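Ser-thr phosphatase MSPP (Mycobacterium smegmatis, PDB 2JFR) probably acts as a metal-dependent protein serine/threonine phosphatase of the PPM (PP2C) family, removing phosphate from phosphorylated serine and threonine side chains by hydrolysis. Local coordinates at residues A33-F38 against T48-L53; E68-A73 against R158-G163; A8-D13 against C25-I30; D64-A69 against L106-G111. All coordinates share one frame; numbering follows the deposited sequence.

Interaction 1: residues A33-F38 against T48-L53; sequences AVADGF and TALKTL. With MG (magnesium ion), chain B; MN (manganese (II) ion), chain C.
Leu50, the first residue of helix segment 48-53 to touch the strand, sets one arm of its fork, CD2, against two alanine methyls. Its CG lies anti to the carbonyl carbon (chi1 -64°), which carries the branch down onto the sheet. CD2 lands between the two methyls, 3.8 Å from Ala33 CB and 4.0 Å from Ala35 CB; CG itself also lies 4.0 Å from Ala35 CB. Three residues further along, Leu53 adds a second, lighter touch, its CD2 standing 4.0 Å from Ala33 CB. Here CG is anti to the backbone N (chi1 179°), and CD2 comes to the same methyl that Leu50 reaches. Alanine suits both strand positions because a small methyl lets the helix lie close, the axes passing 8.9 Å apart and running roughly antiparallel at 151°. The alternation of the strand then puts Val34 and Asp36 on its other face. Asp36 bridges two metals with its carboxylate: OD1 binds magnesium at 2.0 Å and OD2 binds manganese at 2.1 Å, while Gly37 contributes its carbonyl O to the magnesium. Asp186 and Asp224 also bind the manganese, and water 1 is shared by the two ions. The alanine face seats the strand under its helix; a carboxylate bridging two metal ions at the end of a sandwich strand is characteristic of the PPM phosphatase centre.

Interaction 2: residues E68-A73 against R158-G163; sequences EAVQQA and RALGIG
Leu160 reaches out of an irregular loop to the flank of the helix segment 68-73, and its two methyls make all the close contacts between the segments. The apolar contacts fall to CD1, which lies 4.2 Å from Ala73 CB and 4.3 Å from Val70 CG1. These two helix residues are three positions apart, so they lie on neighbouring turns of one flank, and the leucine tip sits beside both. With CG anti to the backbone N (chi1 -173°), the side chain extends far enough to span the gap from a loop whose backbone keeps its distance. A second kind of contact sets methyl against carbonyl: CD2 comes within 3.7 Å of Ala73 O, and CD1 within 4.0 Å of Val70 O. Both are plain van der Waals approaches to the helix backbone; alanine's short side chain leaves room for the leucine methyls beside the helix. Asn74, the next helix residue, gives polar fastening, its side chain bonding to Gly161 N and Gly163 O, and the backbone of Leu160 is bonded to Thr90. Gly161, with phi 92°, makes a turn that its lack of CB eases. Buried hydrocarbon thus fixes where the leucine sits without dictating a direction, whereas hydrogen bonds from Asn74 and Thr90 supply direction.

Interaction 3: residues A8-D13 against C25-I30; sequences AATATD and CLADGI
Thr10 stands over Cys25 and Ala27 where the two antiparallel sheets of the PP2C beta-sandwich lie face to face. Strand 5-13 is an outermost strand of one sheet and strand 23-28 an outermost strand of the other, so this is packing between sheets at their margins, and the segments run in roughly opposite directions. No hydrogen bond links them, as expected of strands belonging to different sheets. The backbones stay apart, with Thr10 CA and Ala27 CA 7.4 Å from each other.

The methyl contacts come first. Thr10 CG2 meets Ala27 CB at 3.7 Å. Threonine suits a place at the sandwich margin, since its methyl can pack on the facing strand while its hydroxyl tolerates a partly exposed setting; alanine opposite is small enough to let the sheets approach. Strand alternation sorts the rest: Ala9 and Ala11 point the other way, onto helix 206-219, and Leu26 points to helix 42-59, so each strand lies between the facing sheet and a helix layer.

The remaining contacts involve sulphur. Cys25 has its SG between the backbone N and the carbonyl carbon (chi1 65°), a turn that lifts the thiol toward the threonine, and the same residue also touches Thr227 and Val229 of the strand beside 5-13. Cysteine's slim, weakly polar side chain fits this semi-exposed seam. SG lies ahead of the threonine's branch point, 3.8 Å from Thr10 CB and 3.9 Å from Thr10 OG1.

Interaction 4: residues D64-A69 against L106-G111; sequences DGLLEA and LVVNIG
The backbone bond from Ala69 N to Gly65 O, 2.9 Å long, closes the helical turn that presents Leu66 and Leu67 to Val108 of the strand. Leu66 points toward the sheet, its CG anti to the backbone N (chi1 177°). It meets the valine tip to tip, Leu66 CD2 lying 3.7 Å from Val108 CG2. Leu67 starts out along the helix flank but bends its end inward and crosses the valine at a slant, with CD2 3.8 Å from Val108 CG2 and 4.0 Å from Val108 CG1. Both branches of Val108 are therefore in use, which suits a beta-branched residue: it is compact and at home in a strand, and its CG2 is shared by both leucines while CG1 meets Leu67 alone. This is helix-on-sheet packing in an outer layer of the PP2C alpha-beta-beta-alpha sandwich, the helix running nearly parallel to the strand, at 15°, with axes 10.0 Å apart. Two residues back on the strand, Leu106 shares the helix-facing side and brings its CD2 to 4.3 Å from Leu66 CD2. Val107, between them, faces away from the helix. Leu66 also packs on Leu53 and Phe57 of the preceding helix 42-59, and Leu67 reaches Val170 on the adjoining strand 169-172.

In the fold
Interactions 1, 2 and 4 are buried and belong to one side of the sandwich: helices 42-59 and 63-81 lie on the sheet that holds strands 31-38 and 106-110. Interactions 2 and 4 both use helix 63-81, one touching a loop and the other a strand; interaction 1 joins them through Leu53, which packs on Val70 and Leu66. Interaction 3 is the surface contact, on the reverse of that sheet, and meets interaction 1 through the neighbouring strands 23-28 and 31-38. Leucine meets alanine in interaction 1 and valine and leucine in interaction 4; in interaction 2 a leucine packs partly on helix carbonyls; threonine and cysteine appear at the exposed margin. Interaction 1 alone holds metal ligands.

Interaction 1: residues A33-F38 against T48-L53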
loop_
_atom_site.group_PDB
_atom_site.type_symbol
_atom_site.label_atom_id
_atom_site.label_comp_id
_atom_site.label_asym_id
_atom_site.label_seq_id
_atom_site.Cartn_x
_atom_site.Cartn_y
_atom_site.Cartn_z
ATOM N N ALA A 33 -2.648 -5.157 -3.723
ATOM C CA ALA A 33 -1.875 -4.887 -2.528
ATOM C C ALA A 33 -0.517 -4.299 -2.882
ATOM O O ALA A 33 0.038 -4.556 -3.958
ATOM C CB ALA A 33 -1.671 -6.159 -1.694
ATOM N N VAL A 34 0.015 -3.574 -1.922
ATOM C CA VAL A 34 1.413 -3.144 -1.894
ATOM C C VAL A 34 2.008 -3.544 -0.565
ATOM O O VAL A 34 1.378 -3.412 0.477
ATOM C CB VAL A 34 1.534 -1.624 -2.118
ATOM C CG1 VAL A 34 2.965 -1.122 -1.913
ATOM C CG2 VAL A 34 1.004 -1.236 -3.479
ATOM N N ALA A 35 3.267 -3.982 -0.631
ATOM C CA ALA A 35 4.052 -4.299 0.567
ATOM C C ALA A 35 5.411 -3.622 0.423
ATOM O O ALA A 35 6.106 -3.847 -0.558
ATOM C CB ALA A 35 4.207 -5.801 0.720
ATOM N N ASP A 36 5.760 -2.804 1.396
ATOM C CA ASP A 36 7.045 -2.097 1.397
ATOM C C ASP A 36 7.931 -2.732 2.453
ATOM O O ASP A 36 7.739 -2.546 3.657
ATOM C CB ASP A 36 6.814 -0.613 1.713
ATOM C CG ASP A 36 8.101 0.190 1.791
ATOM O OD1 ASP A 36 9.172 -0.458 1.819
ATOM O OD2 ASP A 36 7.999 1.428 1.821
ATOM N N GLY A 37 8.890 -3.523 1.992
ATOM C CA GLY A 37 9.819 -4.177 2.895
ATOM C C GLY A 37 10.870 -3.232 3.411
ATOM O O GLY A 37 11.229 -2.251 2.783
ATOM N N PHE A 38 11.431 -3.605 4.562
ATOM C CA PHE A 38 12.517 -2.902 5.179
ATOM C C PHE A 38 13.499 -3.892 5.783
ATOM O O PHE A 38 13.110 -5.013 6.132
ATOM C CB PHE A 38 12.068 -1.895 6.243
ATOM C CG PHE A 38 11.499 -2.486 7.493
ATOM C CD1 PHE A 38 12.335 -2.844 8.559
ATOM C CD2 PHE A 38 10.115 -2.711 7.580
ATOM C CE1 PHE A 38 11.863 -3.395 9.709
ATOM C CE2 PHE A 38 9.653 -3.281 8.816
ATOM C CZ PHE A 38 10.567 -3.615 9.833
ATOM N N THR A 48 7.337 -12.434 0.308
ATOM C CA THR A 48 6.718 -13.555 0.987
ATOM C C THR A 48 5.330 -13.154 1.480
ATOM O O THR A 48 4.403 -13.954 1.399
ATOM C CB THR A 48 7.586 -14.001 2.167
ATOM O OG1 THR A 48 8.862 -14.434 1.683
ATOM C CG2 THR A 48 6.943 -15.135 2.935
ATOM N N ALA A 49 5.210 -11.946 2.013
ATOM C CA ALA A 49 3.896 -11.510 2.498
ATOM C C ALA A 49 2.857 -11.593 1.383
ATOM O O ALA A 49 1.750 -12.065 1.615
ATOM C CB ALA A 49 3.970 -10.109 3.059
ATOM N N LEU A 50 3.209 -11.104 0.194
ATOM C CA LEU A 50 2.219 -11.100 -0.885
ATOM C C LEU A 50 1.936 -12.482 -1.427
ATOM O O LEU A 50 0.791 -12.773 -1.782
ATOM C CB LEU A 50 2.624 -10.113 -1.981
ATOM C CG LEU A 50 2.671 -8.656 -1.566
ATOM C CD1 LEU A 50 2.892 -7.798 -2.793
ATOM C CD2 LEU A 50 1.418 -8.222 -0.803
ATOM N N LYS A 51 2.945 -13.351 -1.489
ATOM C CA LYS A 51 2.706 -14.721 -1.930
ATOM C C LYS A 51 1.736 -15.398 -0.982
ATOM O O LYS A 51 0.805 -16.114 -1.395
ATOM C CB LYS A 51 4.016 -15.479 -2.033
ATOM C CG LYS A 51 3.904 -16.863 -2.593
ATOM C CD LYS A 51 5.211 -17.601 -2.800
ATOM C CE LYS A 51 5.025 -18.908 -3.594
ATOM N NZ LYS A 51 6.313 -19.623 -3.825
ATOM N N THR A 52 1.967 -15.238 0.299
ATOM C CA THR A 52 1.106 -15.856 1.302
ATOM C C THR A 52 -0.296 -15.231 1.292
ATOM O O THR A 52 -1.292 -15.947 1.402
ATOM C CB THR A 52 1.743 -15.753 2.682
ATOM O OG1 THR A 52 3.045 -16.356 2.696
ATOM C CG2 THR A 52 0.890 -16.382 3.780
ATOM N N LEU A 53 -0.369 -13.935 1.158
ATOM C CA LEU A 53 -1.634 -13.234 1.089
ATOM C C LEU A 53 -2.459 -13.752 -0.070
ATOM O O LEU A 53 -3.653 -14.063 0.070
ATOM C CB LEU A 53 -1.409 -11.738 0.895
ATOM C CG LEU A 53 -2.659 -10.910 0.779
ATOM C CD1 LEU A 53 -3.416 -10.828 2.108
ATOM C CD2 LEU A 53 -2.311 -9.536 0.337
HETATM MG MG MG B . 11.168 -0.381 1.893
HETATM MN MN MN C . 9.429 2.898 1.370
HETATM O O HOH W 1 11.273 1.668 1.361
HETATM O O HOH W 2 13.220 -0.602 1.766
HETATM O O HOH W 3 11.016 -0.890 -0.110
HETATM O O HOH W 4 11.176 0.430 3.771
HETATM O O HOH W 5 9.961 3.181 3.333
#

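Interaction 2: residues E68-A73 against R158-G163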
loop_
_atom_site.group_PDB
_atom_site.type_symbol
_atom_site.label_atom_id
_atom_site.label_comp_id
_atom_site.label_asym_id
_atom_site.label_seq_id
_atom_site.Cartn_x
_atom_site.Cartn_y
_atom_site.Cartn_z
ATOM N N GLU A 68 -7.546 -13.479 7.755
ATOM C CA GLU A 68 -6.775 -14.699 8.041
ATOM C C GLU A 68 -5.496 -14.740 7.197
ATOM O O GLU A 68 -4.444 -15.117 7.684
ATOM C CB GLU A 68 -7.591 -15.953 7.831
ATOM C CG GLU A 68 -6.862 -17.220 8.247
ATOM C CD GLU A 68 -6.205 -17.292 9.575
ATOM O OE1 GLU A 68 -6.504 -16.621 10.591
ATOM O OE2 GLU A 68 -5.281 -18.145 9.740
ATOM N N ALA A 69 -5.619 -14.357 5.937
ATOM C CA ALA A 69 -4.464 -14.390 5.031
ATOM C C ALA A 69 -3.411 -13.401 5.473
ATOM O O ALA A 69 -2.215 -13.681 5.371
ATOM C CB ALA A 69 -4.925 -14.106 3.621
ATOM N N VAL A 70 -3.834 -12.244 5.992
ATOM C CA VAL A 70 -2.879 -11.283 6.519
ATOM C C VAL A 70 -2.190 -11.854 7.764
ATOM O O VAL A 70 -0.983 -11.702 7.922
ATOM C CB VAL A 70 -3.584 -9.952 6.798
ATOM C CG1 VAL A 70 -2.662 -8.977 7.569
ATOM C CG2 VAL A 70 -4.052 -9.316 5.472
ATOM N N GLN A 71 -2.937 -12.516 8.650
ATOM C CA GLN A 71 -2.362 -13.149 9.787
ATOM C C GLN A 71 -1.369 -14.211 9.365
ATOM O O GLN A 71 -0.276 -14.319 9.943
ATOM C CB GLN A 71 -3.422 -13.812 10.655
ATOM C CG GLN A 71 -4.396 -12.869 11.347
ATOM C CD GLN A 71 -3.683 -12.061 12.405
ATOM O OE1 GLN A 71 -2.895 -12.517 13.216
ATOM N NE2 GLN A 71 -3.951 -10.791 12.414
ATOM N N GLN A 72 -1.696 -15.022 8.371
ATOM C CA GLN A 72 -0.793 -16.050 7.926
ATOM C C GLN A 72 0.447 -15.450 7.284
ATOM O O GLN A 72 1.546 -15.982 7.462
ATOM C CB GLN A 72 -1.540 -16.960 6.965
ATOM C CG GLN A 72 -2.526 -17.875 7.706
ATOM C CD GLN A 72 -1.895 -18.598 8.941
ATOM O OE1 GLN A 72 -0.870 -19.260 8.866
ATOM N NE2 GLN A 72 -2.442 -18.377 10.169
ATOM N N ALA A 73 0.302 -14.364 6.557
ATOM C CA ALA A 73 1.444 -13.677 5.975
ATOM C C ALA A 73 2.393 -13.203 7.081
ATOM O O ALA A 73 3.605 -13.369 6.998
ATOM C CB ALA A 73 1.009 -12.514 5.099
ATOM N N ARG A 158 3.904 -0.104 13.427
ATOM C CA ARG A 158 3.342 -1.403 13.213
ATOM C C ARG A 158 3.944 -1.928 11.909
ATOM O O ARG A 158 4.161 -1.157 10.988
ATOM C CB ARG A 158 1.831 -1.478 13.065
ATOM C CG ARG A 158 1.012 -0.839 14.148
ATOM C CD ARG A 158 -0.476 -1.084 13.961
ATOM N NE ARG A 158 -1.343 -0.055 14.376
ATOM C CZ ARG A 158 -2.623 0.122 14.090
ATOM N NH1 ARG A 158 -3.239 -0.839 13.392
ATOM N NH2 ARG A 158 -3.266 1.192 14.532
ATOM N N ALA A 159 4.202 -3.231 11.878
ATOM C CA ALA A 159 4.773 -3.860 10.697
ATOM C C ALA A 159 4.434 -5.306 10.711
ATOM O O ALA A 159 4.212 -5.911 11.766
ATOM C CB ALA A 159 6.269 -3.656 10.638
ATOM N N LEU A 160 4.432 -5.908 9.530
ATOM C CA LEU A 160 4.220 -7.309 9.340
ATOM C C LEU A 160 5.532 -8.047 9.327
ATOM O O LEU A 160 6.525 -7.627 8.748
ATOM C CB LEU A 160 3.405 -7.469 8.053
ATOM C CG LEU A 160 2.908 -8.862 7.726
ATOM C CD1 LEU A 160 1.602 -8.846 6.978
ATOM C CD2 LEU A 160 3.974 -9.643 6.943
ATOM N N GLY A 161 5.516 -9.212 9.991
ATOM C CA GLY A 161 6.624 -10.101 9.968
ATOM C C GLY A 161 7.648 -9.948 11.066
ATOM O O GLY A 161 8.647 -10.662 11.060
ATOM N N ILE A 162 7.387 -9.053 12.058
ATOM C CA ILE A 162 8.357 -8.753 13.126
ATOM C C ILE A 162 8.012 -9.443 14.408
ATOM O O ILE A 162 8.863 -9.413 15.347
ATOM C CB ILE A 162 8.557 -7.233 13.313
ATOM C CG1 ILE A 162 7.326 -6.537 13.904
ATOM C CG2 ILE A 162 9.031 -6.603 12.025
ATOM C CD1 ILE A 162 7.601 -5.162 14.403
ATOM N N GLY A 163 6.868 -10.030 14.526
ATOM C CA GLY A 163 6.490 -10.757 15.748
ATOM C C GLY A 163 5.257 -11.553 15.402
ATOM O O GLY A 163 4.705 -11.436 14.316
#

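Interaction 3: residues A8-D13 against C25-I30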
loop_
_atom_site.group_PDB
_atom_site.type_symbol
_atom_site.label_atom_id
_atom_site.label_comp_id
_atom_site.label_asym_id
_atom_site.label_seq_id
_atom_site.Cartn_x
_atom_site.Cartn_y
_atom_site.Cartn_z
ATOM N N ALA A 8 -7.151 -2.139 -13.932
ATOM C CA ALA A 8 -6.148 -1.899 -12.910
ATOM C C ALA A 8 -4.791 -1.917 -13.548
ATOM O O ALA A 8 -4.590 -2.487 -14.634
ATOM C CB ALA A 8 -6.216 -2.917 -11.805
ATOM N N ALA A 9 -3.827 -1.288 -12.925
ATOM C CA ALA A 9 -2.461 -1.240 -13.412
ATOM C C ALA A 9 -1.517 -1.156 -12.220
ATOM O O ALA A 9 -1.892 -0.651 -11.174
ATOM C CB ALA A 9 -2.222 -0.054 -14.347
ATOM N N THR A 10 -0.283 -1.579 -12.457
ATOM C CA THR A 10 0.737 -1.476 -11.411
ATOM C C THR A 10 2.038 -0.982 -12.026
ATOM O O THR A 10 2.322 -1.215 -13.210
ATOM C CB THR A 10 1.015 -2.784 -10.715
ATOM O OG1 THR A 10 1.754 -3.699 -11.524
ATOM C CG2 THR A 10 -0.277 -3.503 -10.289
ATOM N N ALA A 11 2.862 -0.374 -11.190
ATOM C CA ALA A 11 4.237 -0.039 -11.585
ATOM C C ALA A 11 5.087 -0.041 -10.322
ATOM O O ALA A 11 4.621 0.296 -9.234
ATOM C CB ALA A 11 4.360 1.295 -12.279
ATOM N N THR A 12 6.351 -0.363 -10.512
ATOM C CA THR A 12 7.293 -0.277 -9.424
ATOM C C THR A 12 8.581 0.231 -9.976
ATOM O O THR A 12 9.002 -0.077 -11.083
ATOM C CB THR A 12 7.413 -1.680 -8.752
ATOM O OG1 THR A 12 8.224 -1.609 -7.530
ATOM C CG2 THR A 12 8.084 -2.742 -9.641
ATOM N N ASP A 13 9.294 0.995 -9.177
ATOM C CA ASP A 13 10.509 1.712 -9.560
ATOM C C ASP A 13 11.511 1.596 -8.400
ATOM O O ASP A 13 11.212 2.051 -7.286
ATOM C CB ASP A 13 10.271 3.177 -9.865
ATOM C CG ASP A 13 11.571 3.810 -10.282
ATOM O OD1 ASP A 13 12.445 3.047 -10.796
ATOM O OD2 ASP A 13 11.785 5.000 -9.989
ATOM N N CYS A 25 4.170 -5.714 -5.171
ATOM C CA CYS A 25 2.754 -5.433 -5.400
ATOM C C CYS A 25 2.037 -6.639 -5.982
ATOM O O CYS A 25 2.675 -7.585 -6.460
ATOM C CB CYS A 25 2.536 -4.219 -6.236
ATOM S SG CYS A 25 3.095 -4.279 -7.877
ATOM N N LEU A 26 0.725 -6.602 -5.892
ATOM C CA LEU A 26 -0.157 -7.680 -6.286
ATOM C C LEU A 26 -1.397 -7.049 -6.912
ATOM O O LEU A 26 -1.966 -6.121 -6.360
ATOM C CB LEU A 26 -0.540 -8.455 -5.022
ATOM C CG LEU A 26 -1.558 -9.578 -5.117
ATOM C CD1 LEU A 26 -1.007 -10.681 -6.014
ATOM C CD2 LEU A 26 -1.841 -10.138 -3.725
ATOM N N ALA A 27 -1.854 -7.640 -8.030
ATOM C CA ALA A 27 -3.118 -7.184 -8.665
ATOM C C ALA A 27 -3.689 -8.484 -9.226
ATOM O O ALA A 27 -3.163 -9.054 -10.192
ATOM C CB ALA A 27 -2.912 -6.092 -9.690
ATOM N N ASP A 28 -4.752 -9.000 -8.654
ATOM C CA ASP A 28 -5.268 -10.288 -9.063
ATOM C C ASP A 28 -6.700 -10.467 -8.676
ATOM O O ASP A 28 -7.086 -10.579 -7.492
ATOM C CB ASP A 28 -4.496 -11.390 -8.391
ATOM C CG ASP A 28 -5.004 -12.770 -8.784
ATOM O OD1 ASP A 28 -5.767 -12.850 -9.766
ATOM O OD2 ASP A 28 -4.682 -13.768 -8.103
ATOM N N GLY A 29 -7.543 -10.446 -9.690
ATOM C CA GLY A 29 -8.982 -10.538 -9.478
ATOM C C GLY A 29 -9.496 -9.272 -8.817
ATOM O O GLY A 29 -9.443 -8.146 -9.295
ATOM N N ILE A 30 -10.043 -9.415 -7.620
ATOM C CA ILE A 30 -10.523 -8.263 -6.823
ATOM C C ILE A 30 -9.516 -7.892 -5.733
ATOM O O ILE A 30 -9.832 -6.981 -4.966
ATOM C CB ILE A 30 -11.909 -8.554 -6.209
ATOM C CG1 ILE A 30 -11.886 -9.655 -5.148
ATOM C CG2 ILE A 30 -12.865 -8.848 -7.339
ATOM C CD1 ILE A 30 -13.166 -9.645 -4.328
#

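Interaction 4: residues D64-A69 against L106-G111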
loop_
_atom_site.group_PDB
_atom_site.type_symbol
_atom_site.label_atom_id
_atom_site.label_comp_id
_atom_site.label_asym_id
_atom_site.label_seq_id
_atom_site.Cartn_x
_atom_site.Cartn_y
_atom_site.Cartn_z
ATOM N N ASP A 64 -13.312 -12.370 6.246
ATOM C CA ASP A 64 -12.583 -13.111 7.268
ATOM C C ASP A 64 -11.382 -13.836 6.687
ATOM O O ASP A 64 -10.342 -13.938 7.323
ATOM C CB ASP A 64 -13.508 -14.149 7.901
ATOM C CG ASP A 64 -14.473 -13.538 8.896
ATOM O OD1 ASP A 64 -14.353 -12.364 9.242
ATOM O OD2 ASP A 64 -15.367 -14.285 9.370
ATOM N N GLY A 65 -11.526 -14.321 5.448
ATOM C CA GLY A 65 -10.429 -14.971 4.771
ATOM C C GLY A 65 -9.295 -14.072 4.456
ATOM O O GLY A 65 -8.120 -14.461 4.522
ATOM N N LEU A 66 -9.593 -12.847 4.105
ATOM C CA LEU A 66 -8.566 -11.837 3.876
ATOM C C LEU A 66 -7.831 -11.543 5.149
ATOM O O LEU A 66 -6.596 -11.486 5.176
ATOM C CB LEU A 66 -9.199 -10.565 3.288
ATOM C CG LEU A 66 -8.250 -9.398 3.059
ATOM C CD1 LEU A 66 -7.148 -9.807 2.120
ATOM C CD2 LEU A 66 -8.992 -8.179 2.580
ATOM N N LEU A 67 -8.571 -11.362 6.228
ATOM C CA LEU A 67 -7.927 -11.091 7.514
ATOM C C LEU A 67 -7.057 -12.255 7.944
ATOM O O LEU A 67 -5.942 -12.079 8.456
ATOM C CB LEU A 67 -8.938 -10.719 8.594
ATOM C CG LEU A 67 -9.627 -9.408 8.344
ATOM C CD1 LEU A 67 -10.819 -9.277 9.279
ATOM C CD2 LEU A 67 -8.650 -8.264 8.538
ATOM N N GLU A 68 -7.546 -13.479 7.755
ATOM C CA GLU A 68 -6.775 -14.699 8.041
ATOM C C GLU A 68 -5.496 -14.740 7.197
ATOM O O GLU A 68 -4.444 -15.117 7.684
ATOM C CB GLU A 68 -7.591 -15.953 7.831
ATOM C CG GLU A 68 -6.862 -17.220 8.247
ATOM C CD GLU A 68 -6.205 -17.292 9.575
ATOM O OE1 GLU A 68 -6.504 -16.621 10.591
ATOM O OE2 GLU A 68 -5.281 -18.145 9.740
ATOM N N ALA A 69 -5.619 -14.357 5.937
ATOM C CA ALA A 69 -4.464 -14.390 5.031
ATOM C C ALA A 69 -3.411 -13.401 5.473
ATOM O O ALA A 69 -2.215 -13.681 5.371
ATOM C CB ALA A 69 -4.925 -14.106 3.621
ATOM N N LEU A 106 -13.053 -3.300 0.816
ATOM C CA LEU A 106 -12.409 -3.359 2.131
ATOM C C LEU A 106 -10.915 -3.107 1.997
ATOM O O LEU A 106 -10.298 -3.606 1.057
ATOM C CB LEU A 106 -12.658 -4.753 2.726
ATOM C CG LEU A 106 -12.370 -4.896 4.240
ATOM C CD1 LEU A 106 -13.435 -4.204 5.039
ATOM C CD2 LEU A 106 -12.285 -6.337 4.591
ATOM N N VAL A 107 -10.383 -2.362 2.938
ATOM C CA VAL A 107 -8.909 -2.192 3.081
ATOM C C VAL A 107 -8.464 -2.780 4.367
ATOM O O VAL A 107 -9.102 -2.632 5.434
ATOM C CB VAL A 107 -8.481 -0.736 2.907
ATOM C CG1 VAL A 107 -9.113 0.218 3.907
ATOM C CG2 VAL A 107 -6.953 -0.593 2.931
ATOM N N VAL A 108 -7.318 -3.477 4.314
ATOM C CA VAL A 108 -6.610 -3.979 5.487
ATOM C C VAL A 108 -5.195 -3.433 5.377
ATOM O O VAL A 108 -4.551 -3.598 4.343
ATOM C CB VAL A 108 -6.632 -5.514 5.517
ATOM C CG1 VAL A 108 -5.878 -6.001 6.766
ATOM C CG2 VAL A 108 -8.038 -6.059 5.472
ATOM N N ASN A 109 -4.707 -2.768 6.429
ATOM C CA ASN A 109 -3.433 -2.094 6.281
ATOM C C ASN A 109 -2.653 -2.087 7.583
ATOM O O ASN A 109 -3.171 -1.945 8.689
ATOM C CB ASN A 109 -3.608 -0.677 5.751
ATOM C CG ASN A 109 -4.445 0.276 6.685
ATOM O OD1 ASN A 109 -3.865 1.193 7.260
ATOM N ND2 ASN A 109 -5.705 -0.020 6.769
ATOM N N ILE A 110 -1.343 -2.222 7.400
ATOM C CA ILE A 110 -0.366 -2.153 8.475
ATOM C C ILE A 110 0.861 -1.465 7.931
ATOM O O ILE A 110 1.410 -1.862 6.889
ATOM C CB ILE A 110 -0.144 -3.576 9.061
ATOM C CG1 ILE A 110 0.675 -3.468 10.352
ATOM C CG2 ILE A 110 0.375 -4.566 8.052
ATOM C CD1 ILE A 110 0.762 -4.741 11.119
ATOM N N GLY A 111 1.307 -0.427 8.610
ATOM C CA GLY A 111 2.458 0.317 8.189
ATOM C C GLY A 111 2.048 1.616 7.515
ATOM O O GLY A 111 1.098 2.260 7.954
#